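Long-range contacts in monomethylamine methyltransferase MtmB1 (Methanosarcina barkeri, PDB 1TV4), which catalyses the transfer of the methyl group of monomethylamine to the corrinoid cofactor of its partner protein MtmC, a step of methanogenesis from methylamine: residues I125-P130 with R361-G366; I156-M161 with R185-A190; G203-L208 with S227-Q232; I255-Q260 with A291-D296. One frame throughout, in Å; residues are numbered along the deposited sequence. Where two conformers were deposited one is given.

Contact 1 of 4, residues I125-P130 with R361-G366. With BG3 (3-methyl-5-sulfo-pyrrolidine-2-carboxylic acid), chain L.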
# COMPACT_ATOMS: atom_id res chain seq x y z
N ILE A 125 1.56 -27.31 11.37
CA ILE A 125 1.29 -26.63 10.11
C ILE A 125 1.84 -27.53 9.00
O ILE A 125 2.95 -28.05 9.11
CB ILE A 125 2.01 -25.26 10.05
CG1 ILE A 125 1.42 -24.32 11.10
CG2 ILE A 125 1.91 -24.67 8.66
CD1 ILE A 125 -0.06 -24.02 10.90
N VAL A 126 1.04 -27.72 7.95
CA VAL A 126 1.44 -28.56 6.83
C VAL A 126 1.96 -27.70 5.68
O VAL A 126 1.20 -26.97 5.03
CB VAL A 126 0.24 -29.40 6.31
CG1 VAL A 126 0.67 -30.24 5.11
CG2 VAL A 126 -0.28 -30.29 7.43
N GLN A 127 3.27 -27.77 5.45
CA GLN A 127 3.91 -27.02 4.38
C GLN A 127 4.18 -28.01 3.26
O GLN A 127 5.16 -28.75 3.29
CB GLN A 127 5.22 -26.40 4.89
CG GLN A 127 5.96 -25.55 3.86
CD GLN A 127 6.95 -24.61 4.51
OE1 GLN A 127 8.12 -24.94 4.71
NE2 GLN A 127 6.48 -23.43 4.87
N GLY A 128 3.29 -28.02 2.26
CA GLY A 128 3.44 -28.95 1.16
C GLY A 128 3.94 -28.35 -0.13
O GLY A 128 3.63 -27.21 -0.46
N GLY A 129 4.73 -29.13 -0.85
CA GLY A 129 5.26 -28.66 -2.12
C GLY A 129 6.31 -29.62 -2.64
O GLY A 129 6.60 -30.63 -2.00
N PRO A 130 6.89 -29.34 -3.82
CA PRO A 130 7.92 -30.18 -4.43
C PRO A 130 9.15 -30.28 -3.53
O PRO A 130 10.04 -31.10 -3.76
CB PRO A 130 8.22 -29.46 -5.75
CG PRO A 130 6.87 -28.86 -6.09
CD PRO A 130 6.45 -28.29 -4.75
N ARG A 361 7.05 -31.05 16.44
CA ARG A 361 7.37 -30.07 15.39
C ARG A 361 6.21 -29.11 15.16
O ARG A 361 5.05 -29.48 15.32
CB ARG A 361 7.69 -30.79 14.07
CG ARG A 361 8.93 -31.66 14.09
CD ARG A 361 10.21 -30.84 14.18
NE ARG A 361 11.38 -31.73 14.23
CZ ARG A 361 12.63 -31.32 14.43
NH1 ARG A 361 12.90 -30.03 14.59
NH2 ARG A 361 13.61 -32.21 14.48
N GLU A 362 6.52 -27.88 14.77
CA GLU A 362 5.48 -26.89 14.50
C GLU A 362 5.08 -26.92 13.03
O GLU A 362 3.94 -26.60 12.68
CB GLU A 362 5.97 -25.47 14.83
CG GLU A 362 5.97 -25.09 16.30
CD GLU A 362 6.98 -25.88 17.11
OE1 GLU A 362 8.13 -26.05 16.65
OE2 GLU A 362 6.62 -26.31 18.23
N ILE A 363 6.02 -27.30 12.17
CA ILE A 363 5.80 -27.33 10.74
C ILE A 363 6.37 -28.59 10.08
O ILE A 363 7.46 -29.03 10.41
CB ILE A 363 6.47 -26.11 10.06
CG1 ILE A 363 5.89 -24.81 10.63
CG2 ILE A 363 6.29 -26.18 8.55
CD1 ILE A 363 6.67 -23.57 10.23
N LEU A 364 5.60 -29.16 9.15
CA LEU A 364 6.04 -30.33 8.39
C LEU A 364 6.26 -29.83 6.97
O LEU A 364 5.32 -29.34 6.34
CB LEU A 364 4.95 -31.41 8.40
CG LEU A 364 4.41 -31.80 9.78
CD1 LEU A 364 3.45 -32.99 9.62
CD2 LEU A 364 5.56 -32.16 10.70
N SER A 365 7.48 -29.94 6.46
CA SER A 365 7.79 -29.46 5.11
C SER A 365 8.13 -30.62 4.17
O SER A 365 9.23 -31.17 4.22
CB SER A 365 8.96 -28.47 5.18
OG SER A 365 9.08 -27.72 3.98
N GLY A 366 7.18 -30.98 3.31
CA GLY A 366 7.39 -32.08 2.38
C GLY A 366 6.48 -32.00 1.17
O GLY A 366 5.66 -31.09 1.09
C1 BG3 L . 12.67 -26.86 2.64
C2 BG3 L . 13.87 -27.37 1.78
C3 BG3 L . 14.13 -26.71 0.45
C4 BG3 L . 15.35 -27.48 0.03
C5 BG3 L . 16.10 -27.30 1.39
C6 BG3 L . 13.05 -26.95 -0.53
O1 BG3 L . 11.75 -27.59 3.01
N1 BG3 L . 15.12 -27.25 2.55
S1 BG3 L . 17.30 -28.61 1.64
O2 BG3 L . 18.22 -28.61 0.49
O3 BG3 L . 17.98 -28.38 2.92
O4 BG3 L . 16.58 -29.90 1.65

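Contact 2 of 4, residues I156-M161 with R185-A190. With BG3 (3-methyl-5-sulfo-pyrrolidine-2-carboxylic acid), chain L.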
# COMPACT_ATOMS: atom_id res chain seq x y z
N ILE A 156 3.13 -23.37 1.18
CA ILE A 156 3.81 -24.07 0.10
C ILE A 156 5.33 -24.03 0.25
O ILE A 156 5.89 -23.01 0.62
CB ILE A 156 3.49 -23.42 -1.28
CG1 ILE A 156 1.98 -23.41 -1.54
CG2 ILE A 156 4.24 -24.14 -2.39
CD1 ILE A 156 1.35 -24.79 -1.69
N VAL A 157 5.99 -25.16 -0.01
CA VAL A 157 7.45 -25.18 0.00
C VAL A 157 7.80 -25.31 -1.48
O VAL A 157 7.45 -26.30 -2.14
CB VAL A 157 8.05 -26.35 0.83
CG1 VAL A 157 7.42 -27.67 0.45
CG2 VAL A 157 9.56 -26.39 0.61
N ASN A 158 8.48 -24.29 -2.01
CA ASN A 158 8.82 -24.22 -3.42
C ASN A 158 9.66 -25.32 -4.05
O ASN A 158 10.58 -25.87 -3.43
CB ASN A 158 9.54 -22.89 -3.71
CG ASN A 158 8.72 -21.68 -3.29
OD1 ASN A 158 7.61 -21.81 -2.77
ND2 ASN A 158 9.28 -20.49 -3.50
N GLY A 159 9.34 -25.62 -5.30
CA GLY A 159 10.10 -26.59 -6.07
C GLY A 159 11.14 -25.77 -6.81
O GLY A 159 11.19 -24.55 -6.66
N VAL A 160 11.98 -26.43 -7.61
CA VAL A 160 13.02 -25.75 -8.37
C VAL A 160 12.71 -25.75 -9.86
O VAL A 160 12.34 -26.79 -10.41
CB VAL A 160 14.39 -26.45 -8.13
CG1 VAL A 160 15.40 -26.04 -9.20
CG2 VAL A 160 14.92 -26.09 -6.75
N MET A 161 12.84 -24.60 -10.51
CA MET A 161 12.58 -24.50 -11.95
C MET A 161 13.76 -25.11 -12.71
O MET A 161 14.89 -24.67 -12.55
CB MET A 161 12.44 -23.03 -12.37
CG MET A 161 11.31 -22.26 -11.69
SD MET A 161 11.07 -20.59 -12.40
CE MET A 161 10.15 -21.01 -13.90
N ARG A 185 6.59 -15.92 -7.86
CA ARG A 185 5.52 -15.22 -8.58
C ARG A 185 4.58 -16.25 -9.21
O ARG A 185 3.35 -16.13 -9.12
CB ARG A 185 6.12 -14.31 -9.65
CG ARG A 185 6.72 -13.03 -9.07
CD ARG A 185 7.43 -12.17 -10.11
NE ARG A 185 7.70 -10.84 -9.57
CZ ARG A 185 8.57 -9.98 -10.09
NH1 ARG A 185 9.27 -10.30 -11.17
NH2 ARG A 185 8.74 -8.79 -9.52
N LEU A 186 5.16 -17.27 -9.83
CA LEU A 186 4.37 -18.32 -10.47
C LEU A 186 3.64 -19.17 -9.43
O LEU A 186 2.47 -19.53 -9.62
CB LEU A 186 5.28 -19.23 -11.31
CG LEU A 186 5.87 -18.66 -12.60
CD1 LEU A 186 6.78 -19.69 -13.26
CD2 LEU A 186 4.74 -18.28 -13.54
N ILE A 187 4.33 -19.50 -8.35
CA ILE A 187 3.73 -20.32 -7.30
C ILE A 187 2.55 -19.61 -6.65
O ILE A 187 1.51 -20.22 -6.43
CB ILE A 187 4.79 -20.71 -6.24
CG1 ILE A 187 5.79 -21.69 -6.86
CG2 ILE A 187 4.12 -21.34 -5.02
CD1 ILE A 187 7.01 -22.00 -5.99
N LYS A 188 2.69 -18.32 -6.37
CA LYS A 188 1.58 -17.60 -5.76
C LYS A 188 0.42 -17.47 -6.74
O LYS A 188 -0.73 -17.38 -6.34
CB LYS A 188 2.05 -16.24 -5.24
CG LYS A 188 2.91 -16.38 -3.98
CD LYS A 188 3.28 -15.04 -3.33
CE LYS A 188 3.97 -15.27 -1.98
NZ LYS A 188 4.35 -13.99 -1.30
N ASN A 189 0.73 -17.49 -8.04
CA ASN A 189 -0.32 -17.42 -9.04
C ASN A 189 -1.04 -18.77 -9.07
O ASN A 189 -2.25 -18.83 -9.31
CB ASN A 189 0.26 -17.11 -10.42
CG ASN A 189 -0.57 -16.09 -11.16
OD1 ASN A 189 -0.96 -15.06 -10.60
ND2 ASN A 189 -0.84 -16.36 -12.44
N ALA A 190 -0.29 -19.84 -8.82
CA ALA A 190 -0.89 -21.18 -8.77
C ALA A 190 -1.82 -21.23 -7.56
O ALA A 190 -2.93 -21.77 -7.63
CB ALA A 190 0.20 -22.24 -8.65
C1 BG3 L . 12.67 -26.86 2.64
C2 BG3 L . 13.87 -27.37 1.78
C3 BG3 L . 14.13 -26.71 0.45
C4 BG3 L . 15.35 -27.48 0.03
C5 BG3 L . 16.10 -27.30 1.39
C6 BG3 L . 13.05 -26.95 -0.53
O1 BG3 L . 11.75 -27.59 3.01
N1 BG3 L . 15.12 -27.25 2.55
S1 BG3 L . 17.30 -28.61 1.64
O2 BG3 L . 18.22 -28.61 0.49
O3 BG3 L . 17.98 -28.38 2.92
O4 BG3 L . 16.58 -29.90 1.65

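Contact 3 of 4, residues G203-L208 with S227-Q232. With BG3 (3-methyl-5-sulfo-pyrrolidine-2-carboxylic acid), chain L.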
# COMPACT_ATOMS: atom_id res chain seq x y z
N GLY A 203 11.08 -20.34 0.56
CA GLY A 203 12.10 -20.36 -0.48
C GLY A 203 13.14 -19.30 -0.13
O GLY A 203 13.24 -18.92 1.04
N PRO A 204 13.93 -18.81 -1.10
CA PRO A 204 13.92 -19.19 -2.52
C PRO A 204 14.64 -20.53 -2.68
O PRO A 204 15.44 -20.92 -1.83
CB PRO A 204 14.66 -18.04 -3.19
CG PRO A 204 15.69 -17.67 -2.16
CD PRO A 204 14.93 -17.75 -0.84
N GLU A 205 14.35 -21.24 -3.77
CA GLU A 205 14.95 -22.56 -3.97
C GLU A 205 15.76 -22.75 -5.25
O GLU A 205 16.77 -23.46 -5.25
CB GLU A 205 13.86 -23.64 -3.92
CG GLU A 205 13.08 -23.69 -2.60
CD GLU A 205 13.99 -23.81 -1.40
OE1 GLU A 205 15.05 -24.46 -1.51
OE2 GLU A 205 13.64 -23.26 -0.33
N THR A 206 15.32 -22.14 -6.35
CA THR A 206 16.03 -22.30 -7.62
C THR A 206 17.40 -21.62 -7.62
O THR A 206 18.34 -22.11 -8.25
CB THR A 206 15.19 -21.76 -8.80
OG1 THR A 206 13.92 -22.43 -8.83
CG2 THR A 206 15.91 -22.00 -10.13
N SER A 207 17.51 -20.50 -6.92
CA SER A 207 18.77 -19.77 -6.84
C SER A 207 19.70 -20.47 -5.85
O SER A 207 19.23 -21.08 -4.89
CB SER A 207 18.51 -18.33 -6.38
OG SER A 207 17.63 -18.32 -5.27
N LEU A 208 21.00 -20.38 -6.10
CA LEU A 208 21.99 -21.01 -5.23
C LEU A 208 23.02 -20.01 -4.70
O LEU A 208 23.53 -20.16 -3.59
CB LEU A 208 22.72 -22.13 -5.98
CG LEU A 208 21.85 -23.29 -6.48
CD1 LEU A 208 22.72 -24.28 -7.25
CD2 LEU A 208 21.18 -23.98 -5.30
N SER A 227 8.48 -17.67 4.51
CA SER A 227 9.66 -18.16 5.22
C SER A 227 10.86 -18.04 4.30
O SER A 227 10.83 -18.54 3.17
CB SER A 227 9.48 -19.63 5.63
OG SER A 227 8.50 -19.75 6.65
N HIS A 228 11.91 -17.38 4.78
CA HIS A 228 13.13 -17.17 4.00
C HIS A 228 14.20 -18.13 4.47
O HIS A 228 14.64 -18.09 5.62
CB HIS A 228 13.58 -15.72 4.12
CG HIS A 228 12.58 -14.76 3.55
ND1 HIS A 228 12.85 -13.98 2.45
CD2 HIS A 228 11.29 -14.53 3.88
CE1 HIS A 228 11.76 -13.30 2.13
NE2 HIS A 228 10.81 -13.61 2.98
N GLU A 229 14.64 -18.98 3.56
CA GLU A 229 15.62 -20.01 3.86
C GLU A 229 17.09 -19.63 3.79
O GLU A 229 17.54 -18.97 2.85
CB GLU A 229 15.36 -21.22 2.96
CG GLU A 229 16.31 -22.38 3.13
CD GLU A 229 15.68 -23.70 2.75
OE1 GLU A 229 14.93 -23.74 1.75
OE2 GLU A 229 15.94 -24.71 3.45
N VAL A 230 17.84 -20.05 4.80
CA VAL A 230 19.28 -19.82 4.87
C VAL A 230 19.77 -21.19 5.33
O VAL A 230 19.22 -21.78 6.26
CB VAL A 230 19.66 -18.71 5.89
CG1 VAL A 230 19.21 -19.07 7.28
CG2 VAL A 230 21.18 -18.51 5.86
N SER A 231 20.79 -21.72 4.66
CA SER A 231 21.28 -23.05 5.01
C SER A 231 22.61 -23.15 5.74
O SER A 231 23.60 -22.54 5.33
CB SER A 231 21.37 -23.92 3.75
OG SER A 231 20.09 -24.24 3.25
N GLN A 232 22.61 -23.91 6.82
CA GLN A 232 23.84 -24.15 7.58
C GLN A 232 24.51 -25.32 6.86
O GLN A 232 23.85 -26.06 6.13
CB GLN A 232 23.53 -24.57 9.01
CG GLN A 232 23.00 -23.48 9.92
CD GLN A 232 23.01 -23.93 11.36
OE1 GLN A 232 24.06 -24.31 11.89
NE2 GLN A 232 21.85 -23.90 12.00
C1 BG3 L . 12.67 -26.86 2.64
C2 BG3 L . 13.87 -27.37 1.78
C3 BG3 L . 14.13 -26.71 0.45
C4 BG3 L . 15.35 -27.48 0.03
C5 BG3 L . 16.10 -27.30 1.39
C6 BG3 L . 13.05 -26.95 -0.53
O1 BG3 L . 11.75 -27.59 3.01
N1 BG3 L . 15.12 -27.25 2.55
S1 BG3 L . 17.30 -28.61 1.64
O2 BG3 L . 18.22 -28.61 0.49
O3 BG3 L . 17.98 -28.38 2.92
O4 BG3 L . 16.58 -29.90 1.65

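Contact 4 of 4, residues I255-Q260 with A291-D296. With BG3 (3-methyl-5-sulfo-pyrrolidine-2-carboxylic acid), chain L.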
# COMPACT_ATOMS: atom_id res chain seq x y z
N ILE A 255 10.59 -13.17 7.69
CA ILE A 255 10.54 -14.31 8.61
C ILE A 255 11.70 -15.18 8.12
O ILE A 255 11.79 -15.48 6.93
CB ILE A 255 9.20 -15.08 8.47
CG1 ILE A 255 8.07 -14.24 9.08
CG2 ILE A 255 9.30 -16.45 9.14
CD1 ILE A 255 6.69 -14.85 8.94
N ILE A 256 12.60 -15.55 9.04
CA ILE A 256 13.78 -16.34 8.68
C ILE A 256 13.71 -17.80 9.10
O ILE A 256 13.46 -18.12 10.26
CB ILE A 256 15.06 -15.72 9.31
CG1 ILE A 256 15.30 -14.32 8.72
CG2 ILE A 256 16.28 -16.62 9.05
CD1 ILE A 256 16.50 -13.60 9.33
N MET A 257 13.93 -18.69 8.13
CA MET A 257 13.94 -20.11 8.41
C MET A 257 15.35 -20.65 8.18
O MET A 257 15.79 -20.79 7.04
CB MET A 257 12.98 -20.88 7.49
CG MET A 257 12.97 -22.38 7.77
SD MET A 257 12.39 -23.38 6.39
CE MET A 257 13.90 -23.47 5.41
N ASP A 258 16.05 -20.91 9.28
CA ASP A 258 17.41 -21.45 9.22
C ASP A 258 17.25 -22.96 9.10
O ASP A 258 16.43 -23.56 9.79
CB ASP A 258 18.16 -21.11 10.51
CG ASP A 258 19.45 -21.89 10.67
OD1 ASP A 258 20.53 -21.32 10.40
OD2 ASP A 258 19.38 -23.07 11.06
N GLU A 259 18.02 -23.58 8.20
CA GLU A 259 17.95 -25.02 7.98
C GLU A 259 19.30 -25.70 8.15
O GLU A 259 20.34 -25.10 7.89
CB GLU A 259 17.42 -25.30 6.56
CG GLU A 259 17.34 -26.77 6.12
CD GLU A 259 18.68 -27.34 5.63
OE1 GLU A 259 19.44 -26.59 4.98
OE2 GLU A 259 18.96 -28.53 5.88
N GLN A 260 19.28 -26.95 8.61
CA GLN A 260 20.50 -27.73 8.78
C GLN A 260 20.04 -29.18 8.72
O GLN A 260 19.05 -29.56 9.36
CB GLN A 260 21.20 -27.43 10.11
CG GLN A 260 22.71 -27.73 10.09
CD GLN A 260 23.06 -29.18 10.40
OE1 GLN A 260 24.02 -29.74 9.85
NE2 GLN A 260 22.30 -29.79 11.30
N ALA A 291 17.18 -16.75 13.40
CA ALA A 291 16.02 -17.46 12.87
C ALA A 291 14.71 -17.25 13.60
O ALA A 291 14.69 -17.07 14.82
CB ALA A 291 16.32 -18.95 12.81
N SER A 292 13.61 -17.28 12.84
CA SER A 292 12.26 -17.19 13.39
C SER A 292 11.94 -18.64 13.73
O SER A 292 11.30 -18.94 14.75
CB SER A 292 11.28 -16.67 12.34
OG SER A 292 11.59 -15.34 11.97
N TRP A 293 12.38 -19.56 12.87
CA TRP A 293 12.21 -20.99 13.11
C TRP A 293 13.32 -21.77 12.41
O TRP A 293 13.97 -21.27 11.50
CB TRP A 293 10.82 -21.49 12.67
CG TRP A 293 10.47 -21.42 11.21
CD1 TRP A 293 10.12 -20.32 10.49
CD2 TRP A 293 10.31 -22.54 10.32
NE1 TRP A 293 9.73 -20.67 9.22
CE2 TRP A 293 9.84 -22.04 9.09
CE3 TRP A 293 10.51 -23.93 10.45
CZ2 TRP A 293 9.56 -22.86 8.00
CZ3 TRP A 293 10.23 -24.75 9.36
CH2 TRP A 293 9.76 -24.22 8.15
N HIS A 294 13.54 -23.01 12.86
CA HIS A 294 14.60 -23.84 12.30
C HIS A 294 14.06 -25.10 11.64
O HIS A 294 13.21 -25.78 12.21
CB HIS A 294 15.58 -24.24 13.41
CG HIS A 294 16.63 -25.22 12.97
ND1 HIS A 294 17.70 -24.87 12.17
CD2 HIS A 294 16.77 -26.55 13.22
CE1 HIS A 294 18.44 -25.93 11.94
NE2 HIS A 294 17.90 -26.96 12.56
N LEU A 295 14.57 -25.40 10.45
CA LEU A 295 14.15 -26.58 9.71
C LEU A 295 15.22 -27.67 9.82
O LEU A 295 16.36 -27.47 9.39
CB LEU A 295 13.93 -26.24 8.24
CG LEU A 295 13.46 -27.41 7.37
CD1 LEU A 295 12.06 -27.84 7.78
CD2 LEU A 295 13.49 -26.99 5.92
N ASP A 296 14.85 -28.80 10.41
CA ASP A 296 15.76 -29.93 10.58
C ASP A 296 15.60 -30.83 9.36
O ASP A 296 14.80 -30.54 8.46
CB ASP A 296 15.37 -30.70 11.85
CG ASP A 296 16.46 -31.63 12.35
OD1 ASP A 296 17.50 -31.80 11.66
OD2 ASP A 296 16.28 -32.20 13.44
C1 BG3 L . 12.67 -26.86 2.64
C2 BG3 L . 13.87 -27.37 1.78
C3 BG3 L . 14.13 -26.71 0.45
C4 BG3 L . 15.35 -27.48 0.03
C5 BG3 L . 16.10 -27.30 1.39
C6 BG3 L . 13.05 -26.95 -0.53
O1 BG3 L . 11.75 -27.59 3.01
N1 BG3 L . 15.12 -27.25 2.55
S1 BG3 L . 17.30 -28.61 1.64
O2 BG3 L . 18.22 -28.61 0.49
O3 BG3 L . 17.98 -28.38 2.92
O4 BG3 L . 16.58 -29.90 1.65
O HOH W 1 19.00 -29.41 12.35

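Contact 1 of 4, residues I125-P130 with R361-G366
Ile125 to Gly128 and Ile363 to Gly366 run side by side as parallel strands, joined by a ladder of backbone hydrogen bonds. Ile125 N gives to Glu362 O (2.8 Å), Leu364 N to Ile125 O, Gln127 N to Leu364 O and Gly366 N to Gln127 O. Gly129 N then bonds to Gly366 O (2.9 Å) beyond the strand end.

The polar side-chain contact lies at Gln127. With CG anti to the backbone N (chi1 -178°) the chain extends past Ser365, bringing OE1 to 3.0 Å from Ser365 OG. That hydroxyl also lies 2.8 Å from O1 of the ligand BG3, so its single proton has two possible takers. Gln127 NE2 bonds to Thr155. Cut back to an alanine, this position is likely to leave the Ser365 and Thr155 hydroxyls without their amide partner.

Apolar contact supports the same face: Gln127 CB meets Ile363 CG2 at 3.8 Å, and Ile125 CB meets Ile363 CG1. Val126 and Leu364 point to the other face, both against Met386 of helix 380-393, with Leu364 also reaching helix 343-358. Strands 155-161 and 330-333 flank the pair, which closes the TIM barrel by joining its first strand to its last.

Contact 2 of 4, residues I156-M161 with R185-A190
Ile187 drives its CD1 methyl squarely over the flat face of the Asn158 amide, 3.2 Å from CG. This is the tight part of the contact. The Asn158 CG lies anti to the carbonyl carbon (chi1 -56°), which turns the amide towards the helix, and its OD1 is 3.3 Å from the same methyl. The other branch of Ile187, CG2, meets CG2 of Ile156 at 3.8 Å; a beta-branched residue suits this place because its two arms reach two neighbours at once. Phe140 and His144 of helix 140-148 also pack on Ile187.

Further along, the fit is sparser. The Met161 chain bends at its sulfur and crosses Leu186 at about a right angle, so that one methyl pair, CE to CD1, touches at 3.7 Å. Lys188 lies towards the partly exposed side and makes a salt bridge with Asp226, while Leu186 packs on Asn189 of a neighbouring subunit.

The Asn158 ND2 bonds to Glu183 OE1 one helical turn before Ile187; a leucine in its place would probably cost Glu183 this bond and remove the flat group under the Ile187 methyl. Across the strand, Val157 CG2 approaches BG3 O1 at 3.5 Å, inside the barrel. Strand 155-161, helix 174-193 and strand 201-203 form a beta-alpha-beta unit of the TIM barrel, with aliphatic side chains and the Asn158 amide between strand and helix and the ligand pocket on the inner face.

Contact 3 of 4, residues G203-L208 with S227-Q232
Gly203 bridges to His228 in parallel register, its N giving a hydrogen bond to Ser227 O (3.2 Å) and its O taking one from Glu229 N (2.9 Å), before the chain leaves the strand through a cis peptide bond to Pro204. A nearly fully extended backbone suits glycine here, and the cis proline then turns the chain so that Glu205 comes back over the ligand.

Two glutamates meet there. In one of the two conformers modelled for Glu229, CG is anti to the backbone N (chi1 179°) and the chain extends inwards. Glu205 instead bends at chi2 and crosses it at about a right angle. Its OE2 comes to 2.5 Å from Glu229 OE1 in that conformer, with the two carboxylate planes turned 69° from each other. The other oxygen of the same Glu229 conformer, OE2, accepts a hydrogen bond from N1 of BG3 (2.8 Å), so one carboxylate faces both the ligand ring and the second acid. Glu205 OE1 approaches the ring carbon C3 of BG3 at 3.1 Å, while its backbone N bonds to Glu183.

His228 points to the outer face, where NE2 bonds to Thr223 O. The two acids of the ligand pocket lie in the mouth of a TIM barrel, where active sites sit at the C-terminal ends of the strands. BG3, a sulfonated pyrrolidine, is consistent with a sulfite adduct of the pyrrolysine ring.

Contact 4 of 4, residues I255-Q260 with A291-D296
Met257 lies across the broad face of Trp293, and this is the main bump on the inner side of the strand pair. Its CG sits almost centrally over the six-membered ring, 3.4 Å from the centroid, and the sulfur follows farther out in a Met-aromatic contact, 3.3 Å from CH2. Trp293 takes chi1 65°, its CG between the backbone N and the carbonyl carbon, and this folds the indole back under the methionine; NE1 bonds to Ser227 OG. The flexible thioether then bends, so that CE drops against Leu295 CD2 (3.6 Å), and the same CD2 lies 3.4 Å from C1 of BG3. A large flat ring, an adaptable methionine and a branched leucine thus step down towards the ligand.

On the outer face the shapes are smaller. The methyl of Ala291 nests against Asp258 CB (3.7 Å), while the carboxylate beyond it turns to His294. His294 ND1 donates to the anti lone pair of Asp258 OD2 (2.7 Å), which lies only 8° out of the ring plane. Gln232 NE2 gives OD2 a second bond and Ser289 holds OD1, so the buried acid is well gripped. A water meets His294 NE2 at the ring edge.

The backbones run parallel, and Ile256 O accepts from two successive amides, Ser292 N (2.7 Å) and Trp293 N. Farther on, Leu295 N bonds to Asp258 O and Gln260 N to Leu295 O. These are adjacent strands of a TIM barrel, their inward residues Leu295 and Glu259 lining the ligand pocket.

All four contacts are buried and belong to one barrel whose interior holds BG3. Contacts 1, 3 and 4 join neighbouring parallel strands by backbone hydrogen bonds, whereas contact 2 has none and packs a helix on a strand, about 17 Å from the chain centre against about 8 Å for contacts 1 and 4. Contact 1 spans the longest stretch of chain, enclosing the other three. Strands 125-128 and 155-161 tie contact 1 to contact 2, and strands 227-231 and 255-259 tie contact 3 to contact 4. A salt bridge, Arg361 with Asp296, joins contacts 1 and 4. Around the ligand, contact 1 offers a hydroxyl, contact 3 acids and contact 4 both a leucine and a further acid.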